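Local structure of GCN5-related N-acetyltransferase (Kribbella flavida, 4MY0) at residues E203-L208 / V214-S219; T355-L360 / L376-F381. The protein probably transfers the acetyl group of acetyl-CoA to amino groups of its substrates, perhaps aminoglycosides, as GCN5-related N-acetyltransferases do. All coordinates share one frame; numbering follows the deposited sequence.

Interaction 1: residues E203-L208 / V214-S219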
ATOM      1  N   GLU C 203     -18.900   9.417 -22.302  1.00 33.91           N
ATOM      2  CA  GLU C 203     -17.958   9.399 -21.181  1.00 35.81           C
ATOM      3  C   GLU C 203     -16.960  10.543 -21.261  1.00 31.05           C
ATOM      4  O   GLU C 203     -16.227  10.819 -20.304  1.00 30.51           O
ATOM      5  CB  GLU C 203     -17.240   8.053 -21.112  1.00 38.92           C
ATOM      6  CG  GLU C 203     -18.231   6.893 -21.077  1.00 50.10           C
ATOM      7  CD  GLU C 203     -17.560   5.545 -20.949  1.00 59.87           C
ATOM      8  OE1 GLU C 203     -18.266   4.567 -20.613  1.00 62.10           O
ATOM      9  OE2 GLU C 203     -16.334   5.467 -21.192  1.00 63.24           O
ATOM     10  N   ASN C 204     -16.945  11.224 -22.400  1.00 26.47           N
ATOM     11  CA  ASN C 204     -16.070  12.374 -22.571  1.00 24.65           C
ATOM     12  C   ASN C 204     -16.845  13.665 -22.406  1.00 26.34           C
ATOM     13  O   ASN C 204     -17.941  13.807 -22.958  1.00 27.25           O
ATOM     14  CB  ASN C 204     -15.385  12.311 -23.935  1.00 25.48           C
ATOM     15  CG  ASN C 204     -14.428  11.147 -24.029  1.00 29.68           C
ATOM     16  OD1 ASN C 204     -13.810  10.763 -23.025  1.00 30.63           O
ATOM     17  ND2 ASN C 204     -14.319  10.553 -25.213  1.00 27.33           N
ATOM     18  N   PHE C 205     -16.282  14.598 -21.639  1.00 24.39           N
ATOM     19  CA  PHE C 205     -16.961  15.856 -21.359  1.00 26.36           C
ATOM     20  C   PHE C 205     -16.201  16.966 -22.084  1.00 29.84           C
ATOM     21  O   PHE C 205     -15.074  17.289 -21.710  1.00 23.82           O
ATOM     22  CB  PHE C 205     -17.000  16.128 -19.847  1.00 26.29           C
ATOM     23  CG  PHE C 205     -17.458  14.944 -19.014  1.00 23.38           C
ATOM     24  CD1 PHE C 205     -18.369  14.014 -19.522  1.00 24.80           C
ATOM     25  CD2 PHE C 205     -16.973  14.765 -17.722  1.00 24.75           C
ATOM     26  CE1 PHE C 205     -18.780  12.915 -18.761  1.00 24.95           C
ATOM     27  CE2 PHE C 205     -17.382  13.679 -16.948  1.00 24.46           C
ATOM     28  CZ  PHE C 205     -18.280  12.747 -17.471  1.00 25.26           C
ATOM     29  N   ALA C 206     -16.809  17.521 -23.132  1.00 21.82           N
ATOM     30  CA  ALA C 206     -16.146  18.513 -23.984  1.00 26.92           C
ATOM     31  C   ALA C 206     -16.803  19.880 -23.843  1.00 22.83           C
ATOM     32  O   ALA C 206     -18.020  19.978 -23.864  1.00 24.65           O
ATOM     33  CB  ALA C 206     -16.180  18.067 -25.453  1.00 22.42           C
ATOM     34  N   TYR C 207     -15.997  20.930 -23.712  1.00 26.27           N
ATOM     35  CA  TYR C 207     -16.509  22.304 -23.625  1.00 23.71           C
ATOM     36  C   TYR C 207     -15.753  23.199 -24.576  1.00 30.73           C
ATOM     37  O   TYR C 207     -14.555  23.005 -24.793  1.00 29.22           O
ATOM     38  CB  TYR C 207     -16.429  22.833 -22.182  1.00 23.98           C
ATOM     39  CG  TYR C 207     -17.314  22.002 -21.293  1.00 27.20           C
ATOM     40  CD1 TYR C 207     -18.666  22.277 -21.194  1.00 28.70           C
ATOM     41  CD2 TYR C 207     -16.818  20.876 -20.637  1.00 25.27           C
ATOM     42  CE1 TYR C 207     -19.498  21.483 -20.436  1.00 32.17           C
ATOM     43  CE2 TYR C 207     -17.651  20.077 -19.866  1.00 26.41           C
ATOM     44  CZ  TYR C 207     -18.991  20.391 -19.774  1.00 31.72           C
ATOM     45  OH  TYR C 207     -19.845  19.622 -19.019  1.00 39.57           O
ATOM     46  N   LEU C 208     -16.462  24.172 -25.145  1.00 26.61           N
ATOM     47  CA  LEU C 208     -15.916  25.008 -26.200  1.00 27.33           C
ATOM     48  C   LEU C 208     -16.109  26.486 -25.882  1.00 27.73           C
ATOM     49  O   LEU C 208     -17.212  26.920 -25.537  1.00 27.78           O
ATOM     50  CB  LEU C 208     -16.605  24.676 -27.525  1.00 30.62           C
ATOM     51  CG  LEU C 208     -16.262  25.559 -28.721  1.00 31.74           C
ATOM     52  CD1 LEU C 208     -14.807  25.364 -29.100  1.00 28.15           C
ATOM     53  CD2 LEU C 208     -17.175  25.246 -29.894  1.00 34.41           C
ATOM     54  N   VAL C 214     -11.805  22.191 -24.027  1.00 21.76           N
ATOM     55  CA  VAL C 214     -11.241  21.203 -23.117  1.00 25.38           C
ATOM     56  C   VAL C 214     -12.080  19.939 -23.225  1.00 26.69           C
ATOM     57  O   VAL C 214     -13.316  19.998 -23.386  1.00 24.98           O
ATOM     58  CB  VAL C 214     -11.185  21.720 -21.658  1.00 23.44           C
ATOM     59  CG1 VAL C 214     -12.578  22.013 -21.139  1.00 24.07           C
ATOM     60  CG2 VAL C 214     -10.469  20.711 -20.728  1.00 21.04           C
ATOM     61  N   VAL C 215     -11.404  18.798 -23.192  1.00 24.69           N
ATOM     62  CA  VAL C 215     -12.082  17.512 -23.149  1.00 21.89           C
ATOM     63  C   VAL C 215     -11.543  16.760 -21.948  1.00 23.60           C
ATOM     64  O   VAL C 215     -10.331  16.604 -21.798  1.00 23.05           O
ATOM     65  CB  VAL C 215     -11.832  16.693 -24.419  1.00 23.79           C
ATOM     66  CG1 VAL C 215     -12.634  15.386 -24.371  1.00 20.42           C
ATOM     67  CG2 VAL C 215     -12.216  17.522 -25.661  1.00 20.43           C
ATOM     68  N   TYR C 216     -12.437  16.315 -21.072  1.00 22.58           N
ATOM     69  CA  TYR C 216     -12.005  15.568 -19.897  1.00 22.09           C
ATOM     70  C   TYR C 216     -12.990  14.461 -19.535  1.00 23.83           C
ATOM     71  O   TYR C 216     -14.055  14.332 -20.153  1.00 20.70           O
ATOM     72  CB  TYR C 216     -11.736  16.495 -18.704  1.00 18.62           C
ATOM     73  CG  TYR C 216     -12.949  17.207 -18.144  1.00 23.20           C
ATOM     74  CD1 TYR C 216     -13.532  16.794 -16.952  1.00 23.96           C
ATOM     75  CD2 TYR C 216     -13.490  18.310 -18.787  1.00 21.05           C
ATOM     76  CE1 TYR C 216     -14.623  17.448 -16.431  1.00 25.86           C
ATOM     77  CE2 TYR C 216     -14.588  18.972 -18.274  1.00 24.12           C
ATOM     78  CZ  TYR C 216     -15.152  18.539 -17.098  1.00 28.10           C
ATOM     79  OH  TYR C 216     -16.234  19.219 -16.579  1.00 28.98           O
ATOM     80  N   ASN C 217     -12.611  13.638 -18.559  1.00 21.52           N
ATOM     81  CA  ASN C 217     -13.438  12.500 -18.156  1.00 24.14           C
ATOM     82  C   ASN C 217     -13.051  12.014 -16.764  1.00 23.12           C
ATOM     83  O   ASN C 217     -12.061  12.483 -16.190  1.00 20.66           O
ATOM     84  CB  ASN C 217     -13.309  11.354 -19.168  1.00 28.95           C
ATOM     85  CG  ASN C 217     -11.869  11.115 -19.597  1.00 33.09           C
ATOM     86  OD1 ASN C 217     -11.053  10.617 -18.823  1.00 31.17           O
ATOM     87  ND2 ASN C 217     -11.551  11.481 -20.838  1.00 40.35           N
ATOM     88  N   TRP C 218     -13.828  11.079 -16.220  1.00 18.84           N
ATOM     89  CA  TRP C 218     -13.512  10.512 -14.911  1.00 18.81           C
ATOM     90  C   TRP C 218     -12.394   9.500 -15.003  1.00 28.19           C
ATOM     91  O   TRP C 218     -12.368   8.692 -15.930  1.00 22.45           O
ATOM     92  CB  TRP C 218     -14.741   9.834 -14.320  1.00 23.09           C
ATOM     93  CG  TRP C 218     -15.781  10.823 -13.899  1.00 26.84           C
ATOM     94  CD1 TRP C 218     -16.914  11.171 -14.582  1.00 24.20           C
ATOM     95  CD2 TRP C 218     -15.774  11.610 -12.701  1.00 28.03           C
ATOM     96  NE1 TRP C 218     -17.610  12.117 -13.873  1.00 26.36           N
ATOM     97  CE2 TRP C 218     -16.936  12.400 -12.712  1.00 23.90           C
ATOM     98  CE3 TRP C 218     -14.908  11.701 -11.607  1.00 29.30           C
ATOM     99  CZ2 TRP C 218     -17.248  13.285 -11.678  1.00 26.47           C
ATOM    100  CZ3 TRP C 218     -15.214  12.577 -10.584  1.00 26.32           C
ATOM    101  CH2 TRP C 218     -16.372  13.366 -10.631  1.00 29.77           C
ATOM    102  N   SER C 219     -11.494   9.527 -14.021  1.00 30.05           N
ATOM    103  CA  SER C 219     -10.457   8.501 -13.891  1.00 33.46           C
ATOM    104  C   SER C 219     -10.378   8.041 -12.420  1.00 32.06           C
ATOM    105  O   SER C 219      -9.699   8.667 -11.611  1.00 27.77           O
ATOM    106  CB  SER C 219      -9.109   9.054 -14.369  1.00 36.27           C
ATOM    107  OG  SER C 219      -8.140   8.033 -14.501  1.00 42.65           O
TER
HETATM  108  O   HOH W   1     -15.960   9.919 -17.752  1.00 23.73           O
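The backbone N of Phe205 makes the shortest bond between the two strands, 2.7 Å to O of Tyr216. Tyr216 N returns the bond to Phe205 O, and Tyr207 and Val214 form a second reciprocal pair. Between them lies the non-hydrogen-bonded pair Ala206 and Val215, where Ala206 CB meets Val215 CG2 at 4.0 Å on the face covered by helix 192-200. The other face carries Phe205, Tyr207 and Tyr216, with Val214 beside them. With CG of Tyr216 between its backbone N and carbonyl carbon (chi1 66°), the ring is set against Phe205 CB, which sits over its centre in a CH-pi contact, 4.1 Å from the centroid; the Phe205 ring turns its edge to it in a T-shaped pair, planes at 87°. Phe205 CE2 also meets Trp218 NE1 at 3.5 Å; that N-H is bonded to Ala26 O of the second subunit. On the other flank, Tyr207 CE2 touches Tyr216 CE2 at 3.6 Å. An alanine in place of Tyr216 would probably open a gap beside Phe205 CB and deprive Tyr207 CE2 of its neighbour. A water links Glu203 O to Trp218 N beyond the last strand pair of this antiparallel beta hairpin in the second GNAT domain.

Interaction 2: residues T355-L360 / L376-F381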
ATOM      1  N   THR C 355      16.670  15.830 -30.949  1.00 26.15           N
ATOM      2  CA  THR C 355      17.604  15.360 -29.923  1.00 25.95           C
ATOM      3  C   THR C 355      18.972  16.032 -30.140  1.00 31.17           C
ATOM      4  O   THR C 355      19.473  16.073 -31.261  1.00 30.81           O
ATOM      5  CB  THR C 355      17.726  13.821 -29.971  1.00 29.77           C
ATOM      6  OG1 THR C 355      16.414  13.245 -29.914  1.00 30.82           O
ATOM      7  CG2 THR C 355      18.568  13.277 -28.810  1.00 25.38           C
ATOM      8  N   PRO C 356      19.575  16.580 -29.071  1.00 30.41           N
ATOM      9  CA  PRO C 356      20.861  17.297 -29.201  1.00 29.98           C
ATOM     10  C   PRO C 356      21.973  16.411 -29.771  1.00 31.96           C
ATOM     11  O   PRO C 356      22.033  15.213 -29.455  1.00 30.41           O
ATOM     12  CB  PRO C 356      21.214  17.682 -27.750  1.00 30.16           C
ATOM     13  CG  PRO C 356      19.937  17.554 -26.966  1.00 34.72           C
ATOM     14  CD  PRO C 356      19.087  16.530 -27.679  1.00 31.44           C
ATOM     15  N   LEU C 357      22.846  16.992 -30.588  1.00 32.28           N
ATOM     16  CA  LEU C 357      23.914  16.227 -31.217  1.00 35.61           C
ATOM     17  C   LEU C 357      24.863  15.641 -30.174  1.00 36.56           C
ATOM     18  O   LEU C 357      25.359  14.525 -30.340  1.00 36.77           O
ATOM     19  CB  LEU C 357      24.694  17.086 -32.220  1.00 41.29           C
ATOM     20  CG  LEU C 357      24.340  16.928 -33.703  1.00 44.62           C
ATOM     21  CD1 LEU C 357      24.696  15.542 -34.228  1.00 44.93           C
ATOM     22  CD2 LEU C 357      22.878  17.197 -33.912  1.00 46.30           C
ATOM     23  N   ALA C 358      25.113  16.396 -29.106  1.00 34.97           N
ATOM     24  CA  ALA C 358      25.959  15.911 -28.020  1.00 38.41           C
ATOM     25  C   ALA C 358      25.481  14.543 -27.513  1.00 36.06           C
ATOM     26  O   ALA C 358      26.280  13.618 -27.342  1.00 37.43           O
ATOM     27  CB  ALA C 358      25.990  16.915 -26.888  1.00 37.43           C
ATOM     28  N   ALA C 359      24.177  14.418 -27.283  1.00 30.45           N
ATOM     29  CA  ALA C 359      23.612  13.160 -26.803  1.00 27.92           C
ATOM     30  C   ALA C 359      23.729  12.034 -27.823  1.00 29.65           C
ATOM     31  O   ALA C 359      23.958  10.877 -27.452  1.00 26.69           O
ATOM     32  CB  ALA C 359      22.151  13.348 -26.389  1.00 27.92           C
ATOM     33  N   LEU C 360      23.541  12.363 -29.102  1.00 26.84           N
ATOM     34  CA  LEU C 360      23.611  11.364 -30.165  1.00 27.50           C
ATOM     35  C   LEU C 360      25.028  10.825 -30.341  1.00 28.31           C
ATOM     36  O   LEU C 360      25.228   9.654 -30.690  1.00 28.20           O
ATOM     37  CB  LEU C 360      23.130  11.952 -31.492  1.00 28.48           C
ATOM     38  CG  LEU C 360      21.684  12.425 -31.508  1.00 30.85           C
ATOM     39  CD1 LEU C 360      21.332  12.950 -32.874  1.00 32.09           C
ATOM     40  CD2 LEU C 360      20.769  11.279 -31.120  1.00 30.46           C
ATOM     41  N   LEU C 376      24.989  24.020 -36.373  1.00 49.22           N
ATOM     42  CA  LEU C 376      23.988  24.302 -37.405  1.00 50.81           C
ATOM     43  C   LEU C 376      22.784  23.354 -37.297  1.00 44.45           C
ATOM     44  O   LEU C 376      21.632  23.793 -37.223  1.00 43.21           O
ATOM     45  CB  LEU C 376      24.605  24.214 -38.809  1.00 52.85           C
ATOM     46  CG  LEU C 376      25.373  25.402 -39.408  1.00 55.28           C
ATOM     47  CD1 LEU C 376      25.351  26.641 -38.511  1.00 55.95           C
ATOM     48  CD2 LEU C 376      26.799  25.007 -39.751  1.00 56.37           C
ATOM     49  N   LEU C 377      23.053  22.055 -37.281  1.00 41.86           N
ATOM     50  CA  LEU C 377      21.988  21.068 -37.152  1.00 38.84           C
ATOM     51  C   LEU C 377      21.171  21.250 -35.876  1.00 41.96           C
ATOM     52  O   LEU C 377      19.944  21.111 -35.889  1.00 40.07           O
ATOM     53  CB  LEU C 377      22.566  19.657 -37.200  1.00 39.07           C
ATOM     54  CG  LEU C 377      23.110  19.223 -38.556  1.00 37.77           C
ATOM     55  CD1 LEU C 377      23.856  17.904 -38.420  1.00 32.48           C
ATOM     56  CD2 LEU C 377      21.972  19.096 -39.545  1.00 35.58           C
ATOM     57  N   ASP C 378      21.850  21.553 -34.772  1.00 45.27           N
ATOM     58  CA  ASP C 378      21.168  21.711 -33.488  1.00 47.65           C
ATOM     59  C   ASP C 378      20.088  22.801 -33.548  1.00 47.53           C
ATOM     60  O   ASP C 378      18.938  22.570 -33.164  1.00 45.74           O
ATOM     61  CB  ASP C 378      22.178  21.994 -32.363  1.00 53.52           C
ATOM     62  CG  ASP C 378      22.593  20.726 -31.597  1.00 57.27           C
ATOM     63  OD1 ASP C 378      22.179  19.607 -31.976  1.00 55.23           O
ATOM     64  OD2 ASP C 378      23.346  20.850 -30.607  1.00 61.42           O
ATOM     65  N   THR C 379      20.446  23.979 -34.052  1.00 50.53           N
ATOM     66  CA  THR C 379      19.478  25.080 -34.132  1.00 53.38           C
ATOM     67  C   THR C 379      18.393  24.878 -35.204  1.00 47.70           C
ATOM     68  O   THR C 379      17.226  25.192 -34.974  1.00 49.85           O
ATOM     69  CB  THR C 379      20.173  26.446 -34.309  1.00 56.86           C
ATOM     70  OG1 THR C 379      21.024  26.410 -35.459  1.00 60.48           O
ATOM     71  CG2 THR C 379      21.008  26.761 -33.081  1.00 57.39           C
ATOM     72  N   ALA C 380      18.785  24.354 -36.362  1.00 39.87           N
ATOM     73  CA  ALA C 380      17.837  23.990 -37.418  1.00 40.54           C
ATOM     74  C   ALA C 380      16.680  23.129 -36.898  1.00 40.22           C
ATOM     75  O   ALA C 380      15.506  23.459 -37.087  1.00 42.51           O
ATOM     76  CB  ALA C 380      18.563  23.254 -38.539  1.00 38.13           C
ATOM     77  N   PHE C 381      17.018  22.022 -36.244  1.00 35.78           N
ATOM     78  CA  PHE C 381      16.003  21.102 -35.743  1.00 34.47           C
ATOM     79  C   PHE C 381      15.524  21.486 -34.348  1.00 34.76           C
ATOM     80  O   PHE C 381      14.718  20.784 -33.740  1.00 34.05           O
ATOM     81  CB  PHE C 381      16.532  19.664 -35.756  1.00 28.69           C
ATOM     82  CG  PHE C 381      16.726  19.101 -37.145  1.00 28.87           C
ATOM     83  CD1 PHE C 381      15.675  18.487 -37.811  1.00 24.82           C
ATOM     84  CD2 PHE C 381      17.961  19.193 -37.785  1.00 31.00           C
ATOM     85  CE1 PHE C 381      15.852  17.962 -39.095  1.00 24.41           C
ATOM     86  CE2 PHE C 381      18.146  18.669 -39.063  1.00 32.11           C
ATOM     87  CZ  PHE C 381      17.089  18.052 -39.718  1.00 27.18           C
TER
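Chi1 of Leu357 (-100°) and of Asp378 (-96°) both lie well off the staggered positions; the first carries CD2, the second the carboxylate, into the gap between two helices. In Asp378 the second torsion puts OD1 almost eclipsed with CA, and this oxygen leads toward Leu357. It accepts the backbone N-H of Leu357 at N to OD1 3.0 Å, through its syn lone pair, with an N-H...O angle of 152°. The same oxygen lies beside the leucine side chain, OD1 to CD2 of Leu357 being 3.2 Å, a close approach of a carboxylate oxygen to a methyl. The CA of Pro356 flanks it more loosely, 3.8 Å from OD1.

Pro356 is the N-cap residue of helix 357-362, and its O takes the first helical bond from Leu360 N at 3.2 Å. Leu357 therefore supplies an amide of the first turn, which the helix's own carbonyls cannot reach, and the acidic group of helix 371-380 satisfies it. A negative charge at this helix start probably also interacts favourably with the helix dipole. Both helices belong to the sterol carrier protein-like domain, where they pack beside its mixed five-stranded sheet.

Beside the polar bond the contact is apolar. CD2 of Leu357 rests 4.1 Å from CB of Leu377, the two side chains crossing at a slant. Leu357 also packs on Leu341 of strand 341-344 and on Leu351 of helix 345-352, while Leu377 covers the sheet residues Val304, Leu306, Leu322 and Leu341. The other oxygen of the carboxylate faces the assembly: Asp378 OD2 forms a salt bridge with Arg183 NH2 of the third subunit, which also packs its Asn260 against Pro356.

In the fold
Interactions 1 and 2 lie on opposite sides of the chain's centre, their own centres 38 Å apart, and share no helix or strand. The pairing of 203-208 with 214-219 is a mostly buried hairpin in the second GNAT domain, held by reciprocal backbone bonds and an aromatic cluster, with the side chain of Trp218 about 7 Å from a bound acetyl-CoA. The contact of 355-360 with 376-381 is smaller and only partly buried. It joins two helices of the sterol carrier protein-like domain, away from the annotated sites, through a single side-chain-to-backbone bond next to a leucine pair. Both reach other copies of the protein: interaction 1 the second subunit, interaction 2 the third.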